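Local coordinates for guanine nucleotide exchange factor SRM1 (Saccharomyces cerevisiae, PDB 3OF7), which promotes the exchange of GDP for GTP on the GTPases Gsp1 and Gsp2, binds chromatin and controls RNA metabolism and nuclear export, at residues Q232-G237 against G298-K303; W281-F286 against G321-L326; E293-G298 against A366-T371; I315-A320 against K380-G385; G332-C337 against T371-V376. All coordinates share one frame; numbering follows the deposited sequence.

Interaction 1: residues Q232-G237 against G298-K303; sequences QQNQLG and GALVTK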
# COMPACT_ATOMS: atom_id res chain seq x y z
N GLN A 232 14.55 -10.40 -7.61
CA GLN A 232 14.89 -10.39 -9.04
C GLN A 232 14.98 -9.00 -9.66
O GLN A 232 15.58 -8.82 -10.73
CB GLN A 232 13.91 -11.25 -9.84
CG GLN A 232 13.90 -12.71 -9.45
CD GLN A 232 12.81 -13.51 -10.14
OE1 GLN A 232 11.61 -13.20 -10.01
NE2 GLN A 232 13.20 -14.55 -10.86
N GLN A 233 14.36 -8.02 -9.00
CA GLN A 233 14.36 -6.63 -9.47
C GLN A 233 15.24 -5.73 -8.60
O GLN A 233 15.09 -4.50 -8.63
CB GLN A 233 12.93 -6.07 -9.53
CG GLN A 233 12.02 -6.70 -10.59
CD GLN A 233 11.49 -8.07 -10.21
OE1 GLN A 233 11.18 -8.34 -9.05
NE2 GLN A 233 11.37 -8.95 -11.19
N ASN A 234 16.16 -6.33 -7.85
CA ASN A 234 17.05 -5.59 -6.93
C ASN A 234 16.31 -4.90 -5.79
O ASN A 234 16.82 -3.96 -5.18
CB ASN A 234 17.93 -4.59 -7.69
CG ASN A 234 19.36 -5.06 -7.83
OD1 ASN A 234 20.16 -4.98 -6.89
ND2 ASN A 234 19.71 -5.54 -9.02
N GLN A 235 15.10 -5.38 -5.47
CA GLN A 235 14.30 -4.73 -4.43
C GLN A 235 14.87 -4.95 -3.03
O GLN A 235 14.56 -4.19 -2.10
CB GLN A 235 12.82 -5.15 -4.49
CG GLN A 235 12.54 -6.65 -4.43
CD GLN A 235 12.50 -7.28 -5.81
OE1 GLN A 235 13.53 -7.40 -6.48
NE2 GLN A 235 11.31 -7.70 -6.24
N LEU A 236 15.71 -5.97 -2.87
CA LEU A 236 16.29 -6.29 -1.56
C LEU A 236 17.53 -5.46 -1.24
O LEU A 236 18.12 -5.61 -0.17
CB LEU A 236 16.59 -7.80 -1.42
CG LEU A 236 15.50 -8.84 -1.72
CD1 LEU A 236 16.07 -10.24 -1.65
CD2 LEU A 236 14.25 -8.73 -0.82
N GLY A 237 17.91 -4.58 -2.17
CA GLY A 237 19.07 -3.71 -2.00
C GLY A 237 20.41 -4.41 -2.15
O GLY A 237 21.45 -3.86 -1.80
N GLY A 298 14.18 -2.45 -18.88
CA GLY A 298 14.90 -3.33 -17.96
C GLY A 298 15.74 -2.62 -16.90
O GLY A 298 16.48 -3.27 -16.15
N ALA A 299 15.63 -1.30 -16.82
CA ALA A 299 16.43 -0.51 -15.88
C ALA A 299 16.13 -0.91 -14.44
O ALA A 299 14.97 -1.05 -14.05
CB ALA A 299 16.18 0.97 -16.07
N LEU A 300 17.20 -1.15 -13.68
CA LEU A 300 17.10 -1.34 -12.24
C LEU A 300 18.02 -0.36 -11.53
O LEU A 300 19.13 -0.09 -12.01
CB LEU A 300 17.47 -2.76 -11.82
CG LEU A 300 16.77 -3.96 -12.46
CD1 LEU A 300 17.47 -5.26 -12.04
CD2 LEU A 300 15.29 -3.99 -12.10
N VAL A 301 17.55 0.17 -10.41
CA VAL A 301 18.39 1.01 -9.57
C VAL A 301 18.93 0.09 -8.48
O VAL A 301 18.18 -0.44 -7.65
CB VAL A 301 17.60 2.22 -9.01
CG1 VAL A 301 18.47 3.09 -8.11
CG2 VAL A 301 17.04 3.05 -10.15
N THR A 302 20.24 -0.14 -8.53
CA THR A 302 20.87 -1.09 -7.62
C THR A 302 21.18 -0.47 -6.26
O THR A 302 20.70 -0.94 -5.23
CB THR A 302 22.14 -1.72 -8.24
OG1 THR A 302 23.02 -0.68 -8.66
CG2 THR A 302 21.76 -2.59 -9.44
N LYS A 303 21.96 0.60 -6.24
CA LYS A 303 22.20 1.31 -4.99
C LYS A 303 21.18 2.43 -4.85
O LYS A 303 20.90 3.13 -5.82
CB LYS A 303 23.62 1.85 -4.93
CG LYS A 303 24.64 0.82 -4.46
O HOH W 1 19.28 -3.04 -5.31
O HOH W 2 21.95 -1.19 -2.11
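Leu300 begins the contact by setting both its methyl branches against the loop 232-237: CD2 lies 3.5 Å from Gln233 O, and CD1 lies 3.8 Å from Asn234 ND2. The leucine side chain meets that of Asn234 at about a right angle. Val301 turns its own side chain away and takes part through its carbonyl, which faces Asn234 CB. Thr302 then brings its methyl to the same amide, with CG2 3.6 Å from Asn234 ND2; OG1 holds the place between backbone N and carbonyl carbon (chi1 54°), which leaves CG2 anti to that carbon, turned to Asn234. With an alanine in place of Asn234, the methyl groups of Leu300 and Thr302 would probably lose the flat group they share, and a gap would open between loop and strand. No direct hydrogen bond spans the segments. Instead a water lies 2.6 Å from Asn234 O and 2.5 Å from Thr302 O, though it cannot serve every acceptor around it at once. Inside the loop, Gln233 N donates to Gln235 OE1 and Gln235 NE2 to Gln233 OE1, so the two glutamines brace one another. The contact joins RCC1 repeats 4 and 5, consecutive repeats of the RCC1-type beta-propeller.

Interaction 2: residues W281-F286 against G321-L326; sequences WGLNQF and GEHHSL
Phe286 and His323 form the heart of this contact, with Phe286 CD2 3.5 Å from His323 CG. The rings are neither stacked nor edge-to-face: their planes stand 44° apart, with centroids separated by 4.7 Å. Phe286 CE2 is poised over the middle of the imidazole, 3.6 Å above its plane. On the opposite face lies CG of the preceding residue, Glu322, shifted toward the rim, so the histidine is packed on both sides by carbon. Leu283 adds a methyl at the imidazole edge, its CD2 4.2 Å from His323 CD2. The amide of Gln285 also stands close to the ring and nearly upright to it, their planes 83° apart, but its orientation in the model is uncertain.

A second shell fixes this first one. His323 places CG anti to its own carbonyl carbon (chi1 -60°), which carries the ring toward Phe286, and ND1 is hydrogen-bonded to Arg339, against which the Phe286 side chain also rests. The carboxylate of Glu322 is held by His387, and the His387 ring meets that of His323. The backbone N of Phe286 is hydrogen-bonded to Gln288 OE1. The histidine itself sits in the tight turn between strands 315-320 and 324-329, closed by a bond of 3.0 Å from Gly321 N to His324 O. The contact lies within RCC1 repeat 5 of the beta-propeller and joins this turn to the loop after strand 278-281. Dispersion between carbon-rich surfaces therefore carries much of the contact, while the polar bond at ND1, made to a residue outside both segments, would limit rotation of the imidazole.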
# COMPACT_ATOMS: atom_id res chain seq x y z
N TRP A 281 15.23 2.62 -4.87
CA TRP A 281 15.95 1.54 -5.56
C TRP A 281 14.96 0.51 -6.11
O TRP A 281 13.79 0.50 -5.73
CB TRP A 281 16.96 0.86 -4.64
CG TRP A 281 16.35 0.10 -3.49
CD1 TRP A 281 16.15 -1.25 -3.41
CD2 TRP A 281 15.88 0.65 -2.24
NE1 TRP A 281 15.58 -1.58 -2.21
CE2 TRP A 281 15.40 -0.44 -1.47
CE3 TRP A 281 15.81 1.94 -1.71
CZ2 TRP A 281 14.85 -0.27 -0.19
CZ3 TRP A 281 15.26 2.11 -0.43
CH2 TRP A 281 14.79 1.01 0.31
N GLY A 282 15.45 -0.36 -6.99
CA GLY A 282 14.64 -1.43 -7.55
C GLY A 282 14.21 -1.14 -8.97
O GLY A 282 14.91 -0.46 -9.73
N LEU A 283 13.04 -1.66 -9.34
CA LEU A 283 12.59 -1.62 -10.72
C LEU A 283 12.34 -0.19 -11.19
O LEU A 283 11.69 0.58 -10.49
CB LEU A 283 11.33 -2.48 -10.88
CG LEU A 283 10.74 -2.58 -12.30
CD1 LEU A 283 11.68 -3.37 -13.24
CD2 LEU A 283 9.34 -3.18 -12.25
N ASN A 284 12.87 0.16 -12.36
CA ASN A 284 12.80 1.55 -12.83
C ASN A 284 12.59 1.75 -14.33
O ASN A 284 13.01 2.77 -14.89
CB ASN A 284 14.04 2.33 -12.35
CG ASN A 284 13.84 3.84 -12.42
OD1 ASN A 284 12.75 4.34 -12.17
ND2 ASN A 284 14.91 4.57 -12.74
N GLN A 285 11.93 0.80 -14.99
CA GLN A 285 11.82 0.90 -16.46
C GLN A 285 10.86 1.99 -16.92
O GLN A 285 10.90 2.39 -18.10
CB GLN A 285 11.54 -0.47 -17.13
CG GLN A 285 10.07 -0.89 -17.26
CD GLN A 285 9.48 -1.48 -15.98
OE1 GLN A 285 8.86 -2.55 -16.01
NE2 GLN A 285 9.65 -0.79 -14.87
N PHE A 286 10.00 2.48 -16.01
CA PHE A 286 9.15 3.63 -16.32
C PHE A 286 9.53 4.90 -15.54
O PHE A 286 8.79 5.89 -15.55
CB PHE A 286 7.67 3.29 -16.09
CG PHE A 286 7.11 2.31 -17.07
CD1 PHE A 286 6.64 2.74 -18.31
CD2 PHE A 286 7.05 0.95 -16.76
CE1 PHE A 286 6.12 1.82 -19.23
CE2 PHE A 286 6.54 0.03 -17.66
CZ PHE A 286 6.07 0.46 -18.91
N GLY A 321 2.68 1.96 -6.90
CA GLY A 321 2.12 0.77 -7.51
C GLY A 321 3.15 -0.05 -8.26
O GLY A 321 4.31 -0.11 -7.85
N GLU A 322 2.75 -0.68 -9.35
CA GLU A 322 3.70 -1.44 -10.17
C GLU A 322 4.72 -0.53 -10.87
O GLU A 322 5.93 -0.77 -10.82
CB GLU A 322 2.99 -2.36 -11.18
CG GLU A 322 3.97 -3.32 -11.86
CD GLU A 322 3.33 -4.34 -12.76
OE1 GLU A 322 2.17 -4.15 -13.20
OE2 GLU A 322 4.01 -5.33 -13.06
N HIS A 323 4.22 0.52 -11.51
CA HIS A 323 5.07 1.34 -12.38
C HIS A 323 4.92 2.84 -12.16
O HIS A 323 5.28 3.63 -13.04
CB HIS A 323 4.78 1.03 -13.86
CG HIS A 323 5.03 -0.39 -14.25
ND1 HIS A 323 4.17 -1.09 -15.07
CD2 HIS A 323 6.05 -1.23 -13.96
CE1 HIS A 323 4.65 -2.31 -15.26
NE2 HIS A 323 5.79 -2.42 -14.60
N HIS A 324 4.39 3.22 -11.00
CA HIS A 324 4.26 4.64 -10.66
C HIS A 324 4.45 4.87 -9.18
O HIS A 324 4.33 3.94 -8.37
CB HIS A 324 2.91 5.21 -11.11
CG HIS A 324 1.75 4.75 -10.30
ND1 HIS A 324 0.99 5.61 -9.53
CD2 HIS A 324 1.21 3.52 -10.13
CE1 HIS A 324 0.03 4.93 -8.93
NE2 HIS A 324 0.13 3.66 -9.29
N SER A 325 4.75 6.12 -8.82
CA SER A 325 4.97 6.49 -7.44
C SER A 325 4.29 7.80 -7.13
O SER A 325 4.18 8.66 -7.99
CB SER A 325 6.46 6.62 -7.16
OG SER A 325 7.10 5.40 -7.48
N LEU A 326 3.86 7.96 -5.88
CA LEU A 326 3.16 9.17 -5.44
C LEU A 326 3.77 9.68 -4.15
O LEU A 326 3.80 8.98 -3.15
CB LEU A 326 1.67 8.89 -5.24
CG LEU A 326 0.92 8.27 -6.42
CD1 LEU A 326 -0.49 7.91 -5.99
CD2 LEU A 326 0.90 9.20 -7.64

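Interaction 3: residues E293-G298 against A366-T371; sequences EDVEDG and AVPLPT
Glu293 and Pro368 bring their CA atoms to 5.5 Å where the irregular chain 293-298 passes over a corner at Leu369, between strands 364-368 and 370-372. Both segments belong to the RCC1 beta-propeller, and the contact ties the long loop of repeat 5 to the outer part of repeat 6. It is made without a hydrogen bond between the segments. Val295 supplies the main apolar touch: with CG1 anti to the backbone N (chi1 168°), the other branch, CG2, is the one presented to the proline, 3.6 Å from Pro368 CB. The valine side chain and the proline ring meet at about a right angle. The same methyl also reaches Ala366 CB, more loosely at 4.4 Å, while CG1 packs against the backbone of Gln285.

The proline ring works on two fronts, since its CG also sits 3.6 Å from Glu293 O, a carbon against a carbonyl oxygen. Glu293 itself runs extended beyond CG and lies across Leu369 at an angle, so that both its CG and its OE1 lie against Leu369 CD1, CG at 3.7 Å. Tyr355 lies against both of these side chains. Glu293 and Leu369 also touch a neighbouring molecule in the crystal, so their exact poses may owe something to the lattice. Beyond the corner, the chain is braced locally: Thr371 OG1, which is also bonded to the Tyr355 hydroxyl, donates to Leu369 O at 2.7 Å, approaching from 35° above the carbonyl plane.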
# COMPACT_ATOMS: atom_id res chain seq x y z
N GLU A 293 16.07 11.37 -15.73
CA GLU A 293 15.25 11.67 -16.90
C GLU A 293 15.33 10.53 -17.91
O GLU A 293 14.45 10.39 -18.76
CB GLU A 293 15.69 12.98 -17.56
CG GLU A 293 15.37 14.22 -16.75
CD GLU A 293 15.32 15.50 -17.59
OE1 GLU A 293 15.19 16.59 -17.00
OE2 GLU A 293 15.38 15.41 -18.84
N ASP A 294 16.38 9.73 -17.82
CA ASP A 294 16.62 8.65 -18.77
C ASP A 294 15.76 7.43 -18.44
O ASP A 294 15.88 6.86 -17.36
CB ASP A 294 18.11 8.30 -18.82
CG ASP A 294 18.95 9.41 -19.44
OD1 ASP A 294 18.42 10.17 -20.29
OD2 ASP A 294 20.14 9.52 -19.08
N VAL A 295 14.88 7.07 -19.38
CA VAL A 295 13.97 5.94 -19.25
C VAL A 295 14.42 4.84 -20.21
O VAL A 295 14.47 5.05 -21.43
CB VAL A 295 12.51 6.35 -19.55
CG1 VAL A 295 11.60 5.13 -19.70
CG2 VAL A 295 11.98 7.25 -18.45
N GLU A 296 14.75 3.68 -19.65
CA GLU A 296 15.31 2.57 -20.44
C GLU A 296 14.71 1.24 -20.03
O GLU A 296 14.52 0.97 -18.84
CB GLU A 296 16.83 2.52 -20.28
CG GLU A 296 17.59 3.65 -20.96
N ASP A 297 14.42 0.40 -21.02
CA ASP A 297 13.88 -0.94 -20.77
C ASP A 297 14.79 -1.74 -19.83
O ASP A 297 16.01 -1.70 -19.96
CB ASP A 297 13.67 -1.69 -22.09
CG ASP A 297 12.94 -3.01 -21.91
OD2 ASP A 297 13.00 -3.84 -22.84
N GLY A 298 14.18 -2.45 -18.88
CA GLY A 298 14.90 -3.33 -17.96
C GLY A 298 15.74 -2.62 -16.90
O GLY A 298 16.48 -3.27 -16.15
N ALA A 366 5.93 7.75 -20.08
CA ALA A 366 6.38 7.94 -18.69
C ALA A 366 6.78 9.38 -18.34
O ALA A 366 7.21 10.15 -19.19
CB ALA A 366 7.54 6.98 -18.36
N VAL A 367 6.63 9.71 -17.05
CA VAL A 367 7.11 10.98 -16.50
C VAL A 367 8.11 10.61 -15.41
O VAL A 367 7.72 10.23 -14.30
CB VAL A 367 5.93 11.83 -15.92
CG1 VAL A 367 6.44 13.15 -15.31
CG2 VAL A 367 4.89 12.11 -17.00
N PRO A 368 9.42 10.66 -15.73
CA PRO A 368 10.41 10.02 -14.88
C PRO A 368 10.96 10.84 -13.72
O PRO A 368 11.79 10.34 -12.96
CB PRO A 368 11.53 9.69 -15.86
CG PRO A 368 11.47 10.81 -16.84
CD PRO A 368 10.02 11.17 -16.98
N LEU A 369 10.54 12.10 -13.60
CA LEU A 369 10.90 12.91 -12.43
C LEU A 369 9.63 13.25 -11.67
O LEU A 369 8.59 13.46 -12.30
CB LEU A 369 11.59 14.21 -12.86
CG LEU A 369 12.88 14.19 -13.68
CD1 LEU A 369 13.26 15.63 -14.02
CD2 LEU A 369 14.01 13.46 -12.95
N PRO A 370 9.71 13.32 -10.33
CA PRO A 370 8.54 13.69 -9.52
C PRO A 370 7.99 15.02 -10.00
O PRO A 370 8.73 15.99 -10.12
CB PRO A 370 9.13 13.84 -8.11
CG PRO A 370 10.32 13.00 -8.11
CD PRO A 370 10.89 13.03 -9.49
N THR A 371 6.69 15.04 -10.30
CA THR A 371 6.05 16.20 -10.93
C THR A 371 4.81 16.56 -10.12
O THR A 371 3.94 15.72 -9.90
CB THR A 371 5.70 15.91 -12.41
OG1 THR A 371 6.88 15.45 -13.09
CG2 THR A 371 5.15 17.15 -13.12

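Interaction 4: residues I315-A320 against K380-G385; sequences IRSIAA and KSVAAG
Arg316 reaches across to Lys380 with its guanidinium side-on, both NE and NH2 donating to the one backbone oxygen Lys380 O. The NE bond is 3.0 Å long and fairly straight at 158°; the NH2 bond to that oxygen is longer at 3.2 Å. The oxygen lies close to the guanidinium plane, while the two nitrogens come to it from opposite faces of the carbonyl. An extended arm, with CG anti to the backbone N (chi1 178°), gives the arginine this reach. The lysine chain leads off elsewhere, keeping its ammonium from the arginine.

Farther along, Ala319 points its methyl at the opposing strand, where CB lies 3.9 Å from Val382 CG1 and 4.1 Å from Ala384 CB. Ala384 answers by pressing its own CB to 3.6 Å from Ala320 C. These are the innermost strands of two successive blades of the beta-propeller, running near the centre of the molecule in nearly the same direction, their axes 20° apart. They belong to separate sheets and share no direct backbone hydrogen bond; Arg316 and Ser317 form a classic beta bulge against Leu328 of the first blade. Where the strands diverge, water fills in. One molecule hydrogen-bonds with Ser317 OG and accepts from Val382 N at 3.0 Å. A second donates to Ile318 O and, weakly, to Val382 O.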
# COMPACT_ATOMS: atom_id res chain seq x y z
N ILE A 315 8.48 15.65 3.21
CA ILE A 315 7.75 14.42 2.86
C ILE A 315 6.85 13.96 4.00
O ILE A 315 7.30 13.80 5.14
CB ILE A 315 8.71 13.26 2.47
CG1 ILE A 315 9.75 13.68 1.42
CG2 ILE A 315 7.93 12.00 2.05
CD1 ILE A 315 9.21 14.29 0.13
N ARG A 316 5.58 13.75 3.69
CA ARG A 316 4.63 13.20 4.65
C ARG A 316 4.50 11.69 4.47
O ARG A 316 4.65 10.93 5.43
CB ARG A 316 3.28 13.89 4.49
CG ARG A 316 2.16 13.40 5.40
CD ARG A 316 1.04 14.42 5.30
NE ARG A 316 -0.26 13.96 5.80
CZ ARG A 316 -0.64 13.99 7.07
NH1 ARG A 316 0.19 14.43 8.01
NH2 ARG A 316 -1.85 13.58 7.40
N SER A 317 4.24 11.26 3.24
CA SER A 317 4.07 9.83 2.96
C SER A 317 4.24 9.56 1.48
O SER A 317 4.23 10.47 0.65
CB SER A 317 2.69 9.35 3.43
OG SER A 317 1.66 10.04 2.75
N ILE A 318 4.39 8.28 1.16
CA ILE A 318 4.57 7.85 -0.21
C ILE A 318 3.68 6.63 -0.45
O ILE A 318 3.53 5.80 0.43
CB ILE A 318 6.05 7.47 -0.47
CG1 ILE A 318 6.98 8.67 -0.24
CG2 ILE A 318 6.23 6.93 -1.90
CD1 ILE A 318 8.42 8.26 -0.02
N ALA A 319 3.09 6.55 -1.64
CA ALA A 319 2.41 5.34 -2.06
C ALA A 319 2.92 5.01 -3.45
O ALA A 319 3.17 5.92 -4.24
CB ALA A 319 0.90 5.54 -2.08
N ALA A 320 3.05 3.73 -3.76
CA ALA A 320 3.53 3.35 -5.10
C ALA A 320 2.91 2.05 -5.59
O ALA A 320 2.64 1.15 -4.79
CB ALA A 320 5.07 3.28 -5.12
N LYS A 380 -4.34 14.68 2.20
CA LYS A 380 -3.80 14.30 3.49
C LYS A 380 -3.27 12.86 3.55
O LYS A 380 -2.46 12.54 4.41
CB LYS A 380 -4.79 14.61 4.63
CG LYS A 380 -6.13 13.90 4.54
CD LYS A 380 -6.98 14.20 5.78
CE LYS A 380 -8.27 13.41 5.78
NZ LYS A 380 -8.96 13.47 7.13
N SER A 381 -3.74 12.00 2.65
CA SER A 381 -3.20 10.64 2.51
C SER A 381 -3.38 10.14 1.08
O SER A 381 -4.20 10.67 0.33
CB SER A 381 -3.85 9.65 3.49
OG SER A 381 -5.21 9.39 3.15
N VAL A 382 -2.62 9.12 0.71
CA VAL A 382 -2.64 8.59 -0.65
C VAL A 382 -2.39 7.08 -0.60
O VAL A 382 -1.70 6.59 0.29
CB VAL A 382 -1.61 9.35 -1.55
CG1 VAL A 382 -0.17 9.16 -1.04
CG2 VAL A 382 -1.73 8.95 -3.02
N ALA A 383 -2.97 6.35 -1.56
CA ALA A 383 -2.73 4.93 -1.70
C ALA A 383 -2.66 4.61 -3.19
O ALA A 383 -3.24 5.31 -4.01
CB ALA A 383 -3.84 4.14 -1.05
N ALA A 384 -1.94 3.54 -3.51
CA ALA A 384 -1.75 3.13 -4.90
C ALA A 384 -1.87 1.63 -5.01
O ALA A 384 -1.33 0.91 -4.16
CB ALA A 384 -0.39 3.59 -5.41
N GLY A 385 -2.58 1.18 -6.03
CA GLY A 385 -2.64 -0.25 -6.38
C GLY A 385 -1.79 -0.44 -7.63
O GLY A 385 -0.97 0.42 -7.93
O HOH W 3 -0.54 8.35 2.69
O HOH W 4 1.06 6.06 2.05

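Interaction 5: residues G332-C337 against T371-V376; sequences GDLYSC and TKLNNV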
# COMPACT_ATOMS: atom_id res chain seq x y z
N GLY A 332 0.47 19.08 1.62
CA GLY A 332 -0.62 18.47 0.86
C GLY A 332 -0.47 18.45 -0.65
O GLY A 332 -1.43 18.17 -1.37
N ASP A 333 0.73 18.74 -1.15
CA ASP A 333 0.99 18.67 -2.59
C ASP A 333 1.40 17.26 -2.95
O ASP A 333 2.08 16.58 -2.18
CB ASP A 333 2.10 19.63 -3.00
CG ASP A 333 1.71 21.10 -2.83
OD1 ASP A 333 0.52 21.45 -3.02
OD2 ASP A 333 2.62 21.90 -2.53
N LEU A 334 1.01 16.83 -4.15
CA LEU A 334 1.29 15.47 -4.59
C LEU A 334 2.20 15.48 -5.82
O LEU A 334 1.89 16.13 -6.83
CB LEU A 334 -0.01 14.73 -4.89
CG LEU A 334 0.03 13.21 -5.05
CD1 LEU A 334 0.45 12.52 -3.75
CD2 LEU A 334 -1.35 12.72 -5.48
N TYR A 335 3.31 14.77 -5.71
CA TYR A 335 4.27 14.63 -6.81
C TYR A 335 4.18 13.20 -7.33
O TYR A 335 4.29 12.25 -6.56
CB TYR A 335 5.68 14.89 -6.31
CG TYR A 335 5.89 16.31 -5.83
CD1 TYR A 335 6.47 17.27 -6.66
CD2 TYR A 335 5.52 16.68 -4.53
CE1 TYR A 335 6.66 18.58 -6.22
CE2 TYR A 335 5.72 17.99 -4.08
CZ TYR A 335 6.28 18.92 -4.93
OH TYR A 335 6.47 20.21 -4.48
N SER A 336 3.99 13.06 -8.64
CA SER A 336 3.93 11.73 -9.23
C SER A 336 5.06 11.51 -10.23
O SER A 336 5.60 12.46 -10.82
CB SER A 336 2.59 11.49 -9.90
OG SER A 336 2.46 12.27 -11.07
N CYS A 337 5.43 10.24 -10.41
CA CYS A 337 6.36 9.85 -11.46
C CYS A 337 6.12 8.40 -11.87
O CYS A 337 5.56 7.61 -11.10
CB CYS A 337 7.81 10.04 -11.03
SG CYS A 337 8.29 9.21 -9.52
N THR A 371 6.69 15.04 -10.30
CA THR A 371 6.05 16.20 -10.93
C THR A 371 4.81 16.56 -10.12
O THR A 371 3.94 15.72 -9.90
CB THR A 371 5.70 15.91 -12.41
OG1 THR A 371 6.88 15.45 -13.09
CG2 THR A 371 5.15 17.15 -13.12
N LYS A 372 4.73 17.81 -9.69
CA LYS A 372 3.61 18.27 -8.86
C LYS A 372 2.31 18.28 -9.65
O LYS A 372 2.27 18.77 -10.78
CB LYS A 372 3.89 19.66 -8.26
CG LYS A 372 2.77 20.18 -7.36
CD LYS A 372 3.22 21.31 -6.43
CE LYS A 372 3.04 22.69 -7.05
NZ LYS A 372 3.32 23.78 -6.04
N LEU A 373 1.26 17.71 -9.06
CA LEU A 373 -0.06 17.74 -9.68
C LEU A 373 -0.73 19.08 -9.43
O LEU A 373 -0.66 19.63 -8.33
CB LEU A 373 -0.95 16.60 -9.15
CG LEU A 373 -0.55 15.15 -9.40
CD1 LEU A 373 -1.73 14.22 -9.13
CD2 LEU A 373 -0.06 14.96 -10.83
N ASN A 374 -1.37 19.60 -10.47
CA ASN A 374 -2.05 20.89 -10.40
C ASN A 374 -3.54 20.72 -10.54
O ASN A 374 -4.01 19.67 -10.99
CB ASN A 374 -1.49 21.83 -11.47
CG ASN A 374 -0.06 22.24 -11.19
OD1 ASN A 374 0.81 22.12 -12.06
ND2 ASN A 374 0.20 22.70 -9.97
N ASN A 375 -4.29 21.75 -10.15
CA ASN A 375 -5.75 21.73 -10.24
C ASN A 375 -6.35 20.55 -9.47
O ASN A 375 -7.25 19.85 -9.95
CB ASN A 375 -6.21 21.75 -11.71
CG ASN A 375 -5.60 22.90 -12.50
OD1 ASN A 375 -5.01 22.70 -13.56
ND2 ASN A 375 -5.73 24.12 -11.97
N VAL A 376 -5.82 20.33 -8.26
CA VAL A 376 -6.32 19.30 -7.35
C VAL A 376 -6.44 19.93 -5.96
O VAL A 376 -5.76 20.91 -5.67
CB VAL A 376 -5.36 18.07 -7.27
CG1 VAL A 376 -5.36 17.29 -8.58
CG2 VAL A 376 -3.94 18.49 -6.88
O HOH W 5 -0.51 18.51 -5.76
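Leu334 O takes two donors from successive residues: Leu373 N at 2.8 Å and, as a weaker contact, the CA-H of Lys372. Thr371 O also has two donors, Ser336 N at 2.9 Å and the CA-H of Tyr335. The return bond, Thr371 N to Ser336 O, measures 2.8 Å.

Ser336 and Thr371 are thus an antiparallel hydrogen-bonded pair, and Tyr335 and Lys372 the adjoining non-hydrogen-bonded one, where strand 370-372 adds the outermost strand to a propeller blade. On the face of that second pair, the tyrosine ring lies obliquely beside the lysine, its CE1 3.6 Å from Lys372 CB. Lys372 CD lies near both Tyr335 OH and the Asp333 carboxylate; the bend beyond it, at chi3 (91°), directs CE and NZ. If Tyr335 were an alanine, Lys372 would probably lose the ring that flanks it, and its bent chain would be freer to turn. Lys372 NZ stops 4.0 Å from Asp333 OD2, beyond a salt bridge; the aspartate pairs through OD1 with Lys378. On the other face, Leu373 CD2 meets Ser336 OG, whose hydrogen-bond partner is Val345 O. Leu334 and Leu373 lie side by side, CD2 and CD1 respectively 4.0 Å apart, and a water bridges Leu334 N and Leu373 O.

Overall arrangement
The chemistry of the five contacts varies with their depth in the propeller. Interactions 1 and 2 are surface contacts; 3, 4 and 5 are partly buried. Interaction 4, whose centre is about 8 Å from that of the chain, sets inner strands of two blades together with small side chains, water and one arginine. Interaction 5 is the only one built on backbone pairing, within a single sheet. Between consecutive repeats, interaction 3 relies on packing, interaction 1 on packing and bridging water. Interactions 2 and 3 draw on the loop after strand 278-281, whose end, Gly298, interactions 1 and 3 share. Strand 324-329 of interaction 2 neighbours strands 315-320 and 334-337 of interactions 4 and 5. Interactions 3 and 5 share Thr371.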